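Local structure of prephenate dehydrogenase (Aquifex aeolicus, 2G5C) at residues A[26-31]-A[47-52]; A[67-72]-A[93-98]; A[117-122]-A[134-139]. The protein probably catalyses the NAD(+)-dependent oxidative decarboxylation of prephenate to 3-(4-hydroxyphenyl)pyruvate, a step in the biosynthesis of L-tyrosine. One frame throughout, in Å; residues are numbered along the deposited sequence.

Interaction 1 of 3, residues A[26-31]-A[47-52]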
loop_
_atom_site.group_PDB
_atom_site.type_symbol
_atom_site.label_atom_id
_atom_site.label_comp_id
_atom_site.label_asym_id
_atom_site.label_seq_id
_atom_site.Cartn_x
_atom_site.Cartn_y
_atom_site.Cartn_z
ATOM N N LYS A 26 5.606 11.569 37.990
ATOM C CA LYS A 26 4.830 11.603 39.226
ATOM C C LYS A 26 4.085 12.924 39.399
ATOM O O LYS A 26 3.327 13.097 40.353
ATOM C CB LYS A 26 5.755 11.378 40.429
ATOM C CG LYS A 26 6.491 10.040 40.427
ATOM C CD LYS A 26 5.525 8.872 40.590
ATOM C CE LYS A 26 6.257 7.538 40.630
ATOM N NZ LYS A 26 6.964 7.246 39.352
ATOM N N GLY A 27 4.302 13.852 38.469
ATOM C CA GLY A 27 3.650 15.149 38.541
ATOM C C GLY A 27 2.190 15.117 38.135
ATOM O O GLY A 27 1.588 14.050 38.040
ATOM N N LYS A 28 1.617 16.291 37.894
ATOM C CA LYS A 28 0.215 16.393 37.499
ATOM C C LYS A 28 0.043 16.480 35.991
ATOM O O LYS A 28 0.815 17.149 35.302
ATOM C CB LYS A 28 -0.436 17.616 38.153
ATOM C CG LYS A 28 -0.891 17.390 39.589
ATOM C CD LYS A 28 -2.109 16.479 39.630
ATOM C CE LYS A 28 -2.461 16.067 41.051
ATOM N NZ LYS A 28 -1.366 15.271 41.676
ATOM N N ILE A 29 -0.974 15.791 35.484
ATOM C CA ILE A 29 -1.270 15.795 34.059
ATOM C C ILE A 29 -2.688 16.307 33.884
ATOM O O ILE A 29 -3.646 15.692 34.342
ATOM C CB ILE A 29 -1.151 14.387 33.453
ATOM C CG1 ILE A 29 0.286 13.881 33.613
ATOM C CG2 ILE A 29 -1.523 14.424 31.985
ATOM C CD1 ILE A 29 0.508 12.468 33.124
ATOM N N TYR A 30 -2.809 17.447 33.221
ATOM C CA TYR A 30 -4.098 18.077 32.997
ATOM C C TYR A 30 -4.485 18.005 31.532
ATOM O O TYR A 30 -3.650 17.717 30.669
ATOM C CB TYR A 30 -4.033 19.542 33.435
ATOM C CG TYR A 30 -3.755 19.732 34.904
ATOM C CD1 TYR A 30 -4.732 19.458 35.857
ATOM C CD2 TYR A 30 -2.510 20.182 35.344
ATOM C CE1 TYR A 30 -4.481 19.629 37.214
ATOM C CE2 TYR A 30 -2.246 20.355 36.700
ATOM C CZ TYR A 30 -3.236 20.076 37.631
ATOM O OH TYR A 30 -2.987 20.248 38.979
ATOM N N GLY A 31 -5.753 18.281 31.253
ATOM C CA GLY A 31 -6.215 18.241 29.884
ATOM C C GLY A 31 -7.205 19.330 29.535
ATOM O O GLY A 31 -7.960 19.805 30.383
ATOM N N ILE A 47 -5.996 8.721 32.617
ATOM C CA ILE A 47 -5.121 9.286 31.595
ATOM C C ILE A 47 -4.593 10.619 32.111
ATOM O O ILE A 47 -3.387 10.870 32.098
ATOM C CB ILE A 47 -5.882 9.542 30.279
ATOM C CG1 ILE A 47 -6.630 8.278 29.847
ATOM C CG2 ILE A 47 -4.903 9.974 29.195
ATOM C CD1 ILE A 47 -5.730 7.119 29.505
ATOM N N ILE A 48 -5.518 11.466 32.561
ATOM C CA ILE A 48 -5.192 12.776 33.110
ATOM C C ILE A 48 -5.770 12.861 34.522
ATOM O O ILE A 48 -6.686 12.113 34.871
ATOM C CB ILE A 48 -5.796 13.919 32.256
ATOM C CG1 ILE A 48 -7.322 13.813 32.249
ATOM C CG2 ILE A 48 -5.257 13.842 30.827
ATOM C CD1 ILE A 48 -8.022 14.993 31.616
ATOM N N ASP A 49 -5.232 13.768 35.331
ATOM C CA ASP A 49 -5.698 13.944 36.702
ATOM C C ASP A 49 -7.003 14.737 36.731
ATOM O O ASP A 49 -7.899 14.456 37.526
ATOM C CB ASP A 49 -4.630 14.667 37.526
ATOM C CG ASP A 49 -3.384 13.824 37.737
ATOM O OD1 ASP A 49 -3.464 12.815 38.469
ATOM O OD2 ASP A 49 -2.324 14.168 37.171
ATOM N N GLU A 50 -7.099 15.727 35.853
ATOM C CA GLU A 50 -8.275 16.579 35.761
ATOM C C GLU A 50 -8.225 17.320 34.436
ATOM O O GLU A 50 -7.157 17.483 33.845
ATOM C CB GLU A 50 -8.299 17.596 36.910
ATOM C CG GLU A 50 -9.423 18.627 36.794
ATOM C CD GLU A 50 -9.342 19.734 37.834
ATOM O OE1 GLU A 50 -10.196 20.647 37.787
ATOM O OE2 GLU A 50 -8.434 19.698 38.695
ATOM N N GLY A 51 -9.381 17.769 33.968
ATOM C CA GLY A 51 -9.420 18.488 32.712
ATOM C C GLY A 51 -10.534 19.507 32.686
ATOM O O GLY A 51 -11.356 19.565 33.599
ATOM N N THR A 52 -10.557 20.324 31.640
ATOM C CA THR A 52 -11.590 21.337 31.498
ATOM C C THR A 52 -11.928 21.528 30.026
ATOM O O THR A 52 -11.127 21.210 29.144
ATOM C CB THR A 52 -11.143 22.694 32.098
ATOM O OG1 THR A 52 -12.199 23.655 31.955
ATOM C CG2 THR A 52 -9.890 23.211 31.391
#
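D49 grips I29 twice, with its side chain and with its backbone. OD2 of D49 accepts the amide of I29 (N to OD2 2.7 Å) in a nearly straight bond of 171°, and D49 N returns a bond of 2.7 Å to I29 O. The short carboxylate reaches across to strand 28-32 and serves as acceptor in place of a neighbouring strand's carbonyl; its CG lies anti to the carbonyl carbon (chi1 -68°), which sets OD2 in line with the N-H of I29. R21 of helix 11-22 forms a salt bridge to the same OD2, which probably offsets the carboxylate's charge. Replacing D49 with an alanine is likely to strip the I29 amide of its acceptor and R21 of its carboxylate, leaving R21 the carbonyl of G27. Beyond these bonds the strands run in parallel: G31 N bonds to E50 O at 3.1 Å, and T52 N to G31 O at 2.9 Å. Glycine suits position 31 because a beta carbon there would collide with CD1 of I48. On the packed side, I29 and I48 touch through their CG2 methyls, 4.0 Å apart, beneath helices 11-22 and 36-44. The other side is looser. K28 bends at chi2 to lay CD 3.4 Å from OD2 of D49, yet its NZ stays 4.6 Å from D49 OD1, too far for a salt bridge, and E50 extends into solvent past the Y30 ring, which stacks on F61. Strand 28-32, helix 36-44 and strand 50-52 make a beta-alpha-beta unit at one edge of the Rossmann-type NAD-binding domain.

Interaction 2 of 3, residues A[67-72]-A[93-98]. With NAD (nicotinamide-adenine-dinucleotide), chain E.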
loop_
_atom_site.group_PDB
_atom_site.type_symbol
_atom_site.label_atom_id
_atom_site.label_comp_id
_atom_site.label_asym_id
_atom_site.label_seq_id
_atom_site.Cartn_x
_atom_site.Cartn_y
_atom_site.Cartn_z
HETATM N N MSE A 67 1.523 20.234 25.587
HETATM C CA MSE A 67 1.636 19.401 24.390
HETATM C C MSE A 67 0.391 19.546 23.525
HETATM O O MSE A 67 -0.653 18.967 23.823
HETATM C CB MSE A 67 1.818 17.928 24.775
HETATM C CG MSE A 67 1.871 16.963 23.577
HETATM SE SE MSE A 67 3.456 17.182 22.486
HETATM C CE MSE A 67 4.728 16.370 23.687
ATOM N N LEU A 68 0.506 20.332 22.459
ATOM C CA LEU A 68 -0.601 20.545 21.542
ATOM C C LEU A 68 -0.851 19.235 20.795
ATOM O O LEU A 68 -0.009 18.772 20.012
ATOM C CB LEU A 68 -0.264 21.679 20.571
ATOM C CG LEU A 68 0.013 23.024 21.256
ATOM C CD1 LEU A 68 0.404 24.054 20.215
ATOM C CD2 LEU A 68 -1.219 23.484 22.020
ATOM N N SER A 69 -2.011 18.642 21.053
ATOM C CA SER A 69 -2.374 17.367 20.457
ATOM C C SER A 69 -3.759 17.403 19.833
ATOM O O SER A 69 -4.418 16.374 19.695
ATOM C CB SER A 69 -2.314 16.284 21.531
ATOM O OG SER A 69 -1.105 16.396 22.264
ATOM N N SER A 70 -4.199 18.600 19.468
ATOM C CA SER A 70 -5.493 18.793 18.834
ATOM C C SER A 70 -5.229 18.959 17.336
ATOM O O SER A 70 -4.085 18.874 16.893
ATOM C CB SER A 70 -6.163 20.052 19.400
ATOM O OG SER A 70 -5.305 21.180 19.296
ATOM N N PRO A 71 -6.279 19.165 16.533
ATOM C CA PRO A 71 -6.035 19.330 15.096
ATOM C C PRO A 71 -5.138 20.539 14.817
ATOM O O PRO A 71 -5.278 21.589 15.452
ATOM C CB PRO A 71 -7.442 19.492 14.532
ATOM C CG PRO A 71 -8.245 18.584 15.428
ATOM C CD PRO A 71 -7.710 18.943 16.801
ATOM N N VAL A 72 -4.208 20.396 13.879
ATOM C CA VAL A 72 -3.304 21.497 13.560
ATOM C C VAL A 72 -4.060 22.792 13.260
ATOM O O VAL A 72 -3.566 23.884 13.539
ATOM C CB VAL A 72 -2.386 21.142 12.359
ATOM C CG1 VAL A 72 -1.676 22.390 11.852
ATOM C CG2 VAL A 72 -1.356 20.110 12.794
ATOM N N THR A 93 5.041 22.657 23.155
ATOM C CA THR A 93 5.490 21.873 22.008
ATOM C C THR A 93 4.268 21.164 21.414
ATOM O O THR A 93 3.199 21.174 22.018
ATOM C CB THR A 93 6.599 20.863 22.440
ATOM O OG1 THR A 93 7.203 20.271 21.282
ATOM C CG2 THR A 93 6.027 19.781 23.340
ATOM N N ASP A 94 4.404 20.564 20.233
ATOM C CA ASP A 94 3.253 19.907 19.615
ATOM C C ASP A 94 3.509 18.510 19.043
ATOM O O ASP A 94 4.602 17.949 19.162
ATOM C CB ASP A 94 2.676 20.808 18.512
ATOM C CG ASP A 94 3.564 20.858 17.260
ATOM O OD1 ASP A 94 4.784 21.126 17.389
ATOM O OD2 ASP A 94 3.038 20.639 16.144
ATOM N N GLN A 95 2.468 17.959 18.426
ATOM C CA GLN A 95 2.511 16.640 17.803
ATOM C C GLN A 95 2.012 16.734 16.366
ATOM O O GLN A 95 1.939 15.725 15.664
ATOM C CB GLN A 95 1.617 15.659 18.571
ATOM C CG GLN A 95 2.164 15.240 19.917
ATOM C CD GLN A 95 1.421 14.051 20.500
ATOM O OE1 GLN A 95 0.417 14.205 21.196
ATOM N NE2 GLN A 95 1.911 12.854 20.206
ATOM N N GLY A 96 1.664 17.944 15.937
ATOM C CA GLY A 96 1.158 18.152 14.588
ATOM C C GLY A 96 1.926 17.399 13.514
ATOM O O GLY A 96 3.143 17.248 13.612
ATOM N N SER A 97 1.208 16.930 12.495
ATOM C CA SER A 97 1.802 16.179 11.390
ATOM C C SER A 97 2.559 17.096 10.444
ATOM O O SER A 97 3.418 16.647 9.685
ATOM C CB SER A 97 0.715 15.440 10.598
ATOM O OG SER A 97 0.063 14.467 11.391
ATOM N N VAL A 98 2.215 18.377 10.473
ATOM C CA VAL A 98 2.874 19.357 9.623
ATOM C C VAL A 98 3.622 20.382 10.472
ATOM O O VAL A 98 3.248 20.666 11.607
ATOM C CB VAL A 98 1.862 20.105 8.713
ATOM C CG1 VAL A 98 1.125 19.112 7.821
ATOM C CG2 VAL A 98 0.877 20.892 9.560
HETATM P PA NAD E . -8.151 12.578 17.818
HETATM O O1A NAD E . -8.039 11.257 18.455
HETATM O O2A NAD E . -9.372 12.803 16.952
HETATM O O5B NAD E . -8.060 13.652 18.990
HETATM C C5B NAD E . -8.150 15.016 18.697
HETATM C C4B NAD E . -8.722 15.742 19.900
HETATM O O4B NAD E . -8.811 17.085 19.502
HETATM C C3B NAD E . -10.165 15.309 20.245
HETATM O O3B NAD E . -10.272 14.793 21.566
HETATM C C2B NAD E . -10.977 16.581 19.991
HETATM O O2B NAD E . -12.130 16.753 20.788
HETATM C C1B NAD E . -9.896 17.614 20.205
HETATM N N9A NAD E . -10.100 18.986 19.708
HETATM C C8A NAD E . -10.628 19.413 18.512
HETATM N N7A NAD E . -10.615 20.757 18.492
HETATM C C5A NAD E . -10.087 21.202 19.654
HETATM C C6A NAD E . -9.824 22.471 20.192
HETATM N N6A NAD E . -10.105 23.569 19.514
HETATM N N1A NAD E . -9.254 22.579 21.462
HETATM C C2A NAD E . -8.946 21.436 22.202
HETATM N N3A NAD E . -9.203 20.177 21.678
HETATM C C4A NAD E . -9.762 20.079 20.426
HETATM O O3 NAD E . -6.834 12.920 16.910
HETATM P PN NAD E . -5.361 12.310 17.114
HETATM O O1N NAD E . -5.134 12.109 18.557
HETATM O O2N NAD E . -5.249 11.100 16.253
HETATM O O5D NAD E . -4.306 13.383 16.529
HETATM C C5D NAD E . -4.152 14.661 17.115
HETATM C C4D NAD E . -3.006 15.476 16.474
HETATM O O4D NAD E . -1.861 14.655 16.313
HETATM C C3D NAD E . -3.250 16.129 15.106
HETATM O O3D NAD E . -2.845 17.498 15.178
HETATM C C2D NAD E . -2.403 15.351 14.111
HETATM O O2D NAD E . -1.891 16.164 13.059
HETATM C C1D NAD E . -1.330 14.733 15.006
HETATM N N1N NAD E . -0.835 13.374 14.623
HETATM C C2N NAD E . -1.771 12.361 14.428
HETATM C C3N NAD E . -1.343 11.076 14.069
HETATM C C7N NAD E . -2.365 9.996 13.865
HETATM O O7N NAD E . -1.914 8.753 13.514
HETATM N N7N NAD E . -3.665 10.184 14.006
HETATM C C4N NAD E . 0.049 10.833 13.909
HETATM C C5N NAD E . 0.990 11.869 14.109
HETATM C C6N NAD E . 0.529 13.147 14.469
#
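M67, a selenomethionine in the crystal, lies alongside T93, both side chains pointing the same way from paired parallel strands. Its chain leaves anti to the backbone N (chi1 177°) and then bends twice, bringing CE to 3.7 Å from CG2 of T93 and SE to 3.5 Å from CG of Q95, whose side chain it crosses at about a right angle. A long, flexible, apolar chain suits this place against F16 of helix 11-22 and W161 of helix 151-163, while the T93 hydroxyl turns to V115 O. Between the strands, L68 N gives a bond of 2.9 Å to T93 O; the return bond from Q95 N to L68 O is weak, as the strands begin to part.

V72 covers the other end of the contact. Its CG1 meets CG2 of V98 at 3.7 Å, and its CG2 rests on CA of G96, where a beta carbon would clash; this compact branched side chain packs between G96 and V98, one methyl on each. NAD lies across these loops: its O3D makes a short bond of 2.5 Å to S70 O, and its O2D is held by the amide of S97 at 3.2 Å and by the S97 hydroxyl. Strands 65-68 and 91-94, joined through helix 72-85, thus hold the nicotinamide ribose in the loops at their carboxyl ends, as in Rossmann-type cofactor sites.

Interaction 3 of 3, residues A[117-122]-A[134-139]. With NAD (nicotinamide-adenine-dinucleotide), chain E.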
loop_
_atom_site.group_PDB
_atom_site.type_symbol
_atom_site.label_atom_id
_atom_site.label_comp_id
_atom_site.label_asym_id
_atom_site.label_seq_id
_atom_site.Cartn_x
_atom_site.Cartn_y
_atom_site.Cartn_z
ATOM N N GLY A 117 7.378 19.930 17.144
ATOM C CA GLY A 117 7.653 18.501 17.176
ATOM C C GLY A 117 6.678 17.661 16.363
ATOM O O GLY A 117 5.554 18.093 16.066
ATOM N N HIS A 118 7.116 16.458 15.996
ATOM C CA HIS A 118 6.288 15.537 15.214
ATOM C C HIS A 118 6.702 14.089 15.431
ATOM O O HIS A 118 7.713 13.637 14.888
ATOM C CB HIS A 118 6.388 15.842 13.720
ATOM C CG HIS A 118 5.662 14.855 12.854
ATOM N ND1 HIS A 118 5.885 14.750 11.497
ATOM C CD2 HIS A 118 4.720 13.928 13.152
ATOM C CE1 HIS A 118 5.115 13.799 11.000
ATOM N NE2 HIS A 118 4.399 13.285 11.982
ATOM N N PRO A 119 5.934 13.344 16.239
ATOM C CA PRO A 119 6.244 11.938 16.500
ATOM C C PRO A 119 5.779 11.104 15.307
ATOM O O PRO A 119 4.655 11.268 14.834
ATOM C CB PRO A 119 5.446 11.644 17.763
ATOM C CG PRO A 119 4.223 12.495 17.571
ATOM C CD PRO A 119 4.823 13.803 17.093
ATOM N N ILE A 120 6.648 10.230 14.809
ATOM C CA ILE A 120 6.302 9.393 13.664
ATOM C C ILE A 120 5.747 8.065 14.158
ATOM O O ILE A 120 6.400 7.021 14.057
ATOM C CB ILE A 120 7.533 9.124 12.766
ATOM C CG1 ILE A 120 8.229 10.443 12.415
ATOM C CG2 ILE A 120 7.099 8.402 11.490
ATOM C CD1 ILE A 120 7.364 11.410 11.627
ATOM N N ALA A 121 4.538 8.122 14.703
ATOM C CA ALA A 121 3.860 6.948 15.229
ATOM C C ALA A 121 2.354 7.161 15.133
ATOM O O ALA A 121 1.897 8.155 14.565
ATOM C CB ALA A 121 4.267 6.720 16.679
ATOM N N GLY A 122 1.589 6.225 15.690
ATOM C CA GLY A 122 0.141 6.332 15.655
ATOM C C GLY A 122 -0.465 5.605 14.471
ATOM O O GLY A 122 -0.232 5.976 13.320
ATOM N N ASN A 134 2.867 3.111 24.921
ATOM C CA ASN A 134 4.121 2.673 24.315
ATOM C C ASN A 134 4.177 3.110 22.864
ATOM O O ASN A 134 5.108 2.764 22.138
ATOM C CB ASN A 134 4.235 1.152 24.373
ATOM C CG ASN A 134 3.172 0.465 23.540
ATOM O OD1 ASN A 134 1.978 0.586 23.814
ATOM N ND2 ASN A 134 3.600 -0.253 22.508
ATOM N N LEU A 135 3.169 3.871 22.452
ATOM C CA LEU A 135 3.063 4.354 21.083
ATOM C C LEU A 135 4.352 4.931 20.497
ATOM O O LEU A 135 4.583 4.847 19.292
ATOM C CB LEU A 135 1.957 5.407 20.995
ATOM C CG LEU A 135 1.689 5.953 19.591
ATOM C CD1 LEU A 135 1.102 4.849 18.714
ATOM C CD2 LEU A 135 0.734 7.132 19.672
ATOM N N TYR A 136 5.198 5.503 21.345
ATOM C CA TYR A 136 6.436 6.117 20.877
ATOM C C TYR A 136 7.690 5.253 21.024
ATOM O O TYR A 136 8.734 5.577 20.456
ATOM C CB TYR A 136 6.638 7.443 21.611
ATOM C CG TYR A 136 5.404 8.322 21.609
ATOM C CD1 TYR A 136 5.003 8.996 20.455
ATOM C CD2 TYR A 136 4.621 8.458 22.756
ATOM C CE1 TYR A 136 3.855 9.787 20.442
ATOM C CE2 TYR A 136 3.471 9.243 22.755
ATOM C CZ TYR A 136 3.095 9.906 21.594
ATOM O OH TYR A 136 1.968 10.696 21.589
ATOM N N GLU A 137 7.587 4.160 21.775
ATOM C CA GLU A 137 8.726 3.270 22.000
ATOM C C GLU A 137 9.485 2.904 20.725
ATOM O O GLU A 137 8.988 2.152 19.890
ATOM C CB GLU A 137 8.263 1.989 22.696
ATOM C CG GLU A 137 7.642 2.207 24.062
ATOM C CD GLU A 137 8.638 2.720 25.084
ATOM O OE1 GLU A 137 9.253 3.777 24.841
ATOM O OE2 GLU A 137 8.805 2.065 26.135
ATOM N N GLY A 138 10.693 3.440 20.586
ATOM C CA GLY A 138 11.506 3.150 19.418
ATOM C C GLY A 138 11.171 3.979 18.192
ATOM O O GLY A 138 11.962 4.048 17.252
ATOM N N LYS A 139 10.000 4.606 18.195
ATOM C CA LYS A 139 9.575 5.430 17.068
ATOM C C LYS A 139 10.434 6.683 16.915
ATOM O O LYS A 139 11.112 7.101 17.850
ATOM C CB LYS A 139 8.108 5.838 17.235
ATOM C CG LYS A 139 7.112 5.004 16.437
ATOM C CD LYS A 139 7.027 3.565 16.915
ATOM C CE LYS A 139 5.923 2.825 16.167
ATOM N NZ LYS A 139 5.679 1.460 16.708
HETATM P PA NAD E . -8.151 12.578 17.818
HETATM O O1A NAD E . -8.039 11.257 18.455
HETATM O O2A NAD E . -9.372 12.803 16.952
HETATM O O5B NAD E . -8.060 13.652 18.990
HETATM C C5B NAD E . -8.150 15.016 18.697
HETATM C C4B NAD E . -8.722 15.742 19.900
HETATM O O4B NAD E . -8.811 17.085 19.502
HETATM C C3B NAD E . -10.165 15.309 20.245
HETATM O O3B NAD E . -10.272 14.793 21.566
HETATM C C2B NAD E . -10.977 16.581 19.991
HETATM O O2B NAD E . -12.130 16.753 20.788
HETATM C C1B NAD E . -9.896 17.614 20.205
HETATM N N9A NAD E . -10.100 18.986 19.708
HETATM C C8A NAD E . -10.628 19.413 18.512
HETATM N N7A NAD E . -10.615 20.757 18.492
HETATM C C5A NAD E . -10.087 21.202 19.654
HETATM C C6A NAD E . -9.824 22.471 20.192
HETATM N N6A NAD E . -10.105 23.569 19.514
HETATM N N1A NAD E . -9.254 22.579 21.462
HETATM C C2A NAD E . -8.946 21.436 22.202
HETATM N N3A NAD E . -9.203 20.177 21.678
HETATM C C4A NAD E . -9.762 20.079 20.426
HETATM O O3 NAD E . -6.834 12.920 16.910
HETATM P PN NAD E . -5.361 12.310 17.114
HETATM O O1N NAD E . -5.134 12.109 18.557
HETATM O O2N NAD E . -5.249 11.100 16.253
HETATM O O5D NAD E . -4.306 13.383 16.529
HETATM C C5D NAD E . -4.152 14.661 17.115
HETATM C C4D NAD E . -3.006 15.476 16.474
HETATM O O4D NAD E . -1.861 14.655 16.313
HETATM C C3D NAD E . -3.250 16.129 15.106
HETATM O O3D NAD E . -2.845 17.498 15.178
HETATM C C2D NAD E . -2.403 15.351 14.111
HETATM O O2D NAD E . -1.891 16.164 13.059
HETATM C C1D NAD E . -1.330 14.733 15.006
HETATM N N1N NAD E . -0.835 13.374 14.623
HETATM C C2N NAD E . -1.771 12.361 14.428
HETATM C C3N NAD E . -1.343 11.076 14.069
HETATM C C7N NAD E . -2.365 9.996 13.865
HETATM O O7N NAD E . -1.914 8.753 13.514
HETATM N N7N NAD E . -3.665 10.184 14.006
HETATM C C4N NAD E . 0.049 10.833 13.909
HETATM C C5N NAD E . 0.990 11.869 14.109
HETATM C C6N NAD E . 0.529 13.147 14.469
#
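With CG anti to the backbone N (chi1 -177°) L135 carries its CD1 methyl to 3.4 Å from G122 N, while Y136, its CG anti to the carbonyl carbon (chi1 -49°), lays its ring alongside P119, CE1 3.6 Å from P119 CB. Both offer apolar carbons to the backbone and side chains of 119-122: P119 and Y136 lie side by side, pointing the same way, and A121 has just one methyl to fit in, the A121 CB lying 3.2 Å from L135 O and 3.3 Å from CG of K139, a tight carbon pair. The L135 carbonyl is buried with no hydrogen-bonding partner. No hydrogen bond joins the two segments. At this end of strand 114-120 an inverse gamma turn is centred on I120, and segment 117-122 borders the nicotinamide end of the Rossmann-type cofactor pocket, where A121 O approaches C4N of NAD to 3.3 Å; the two successive beta turns of 134-139 return the chain toward antiparallel strand 140-143. G122 adopts backbone angles that favour glycine, and a beta carbon would also strike O7N of the nicotinamide amide. K139 passes its aliphatic CG 3.2 Å from I120 O before its chain leads away from the contact, and the hydroxyl of Y136 bonds to Q95.

Overall arrangement
Taken from the N terminus, the three contacts follow one another in series, none nesting in or crossing another. Interaction 1 closes the loop through helix 36-44 and ties strand 28-32 to edge strand 50-52. The chain then crosses to the sheet's middle, where interaction 2 closes the loop through helix 72-85 and joins strands 65-68 and 91-94; its centre lies about 18 Å from that of interaction 1. Interaction 3 closes a helix-free loop between strands 114-120 and 140-143. It touches interaction 2: D94 meets G117 because strands 91-94 and 114-120 are neighbours, Q95 reaches Y136 in the loop, and 117-122 lines the NAD pocket together with interaction 2.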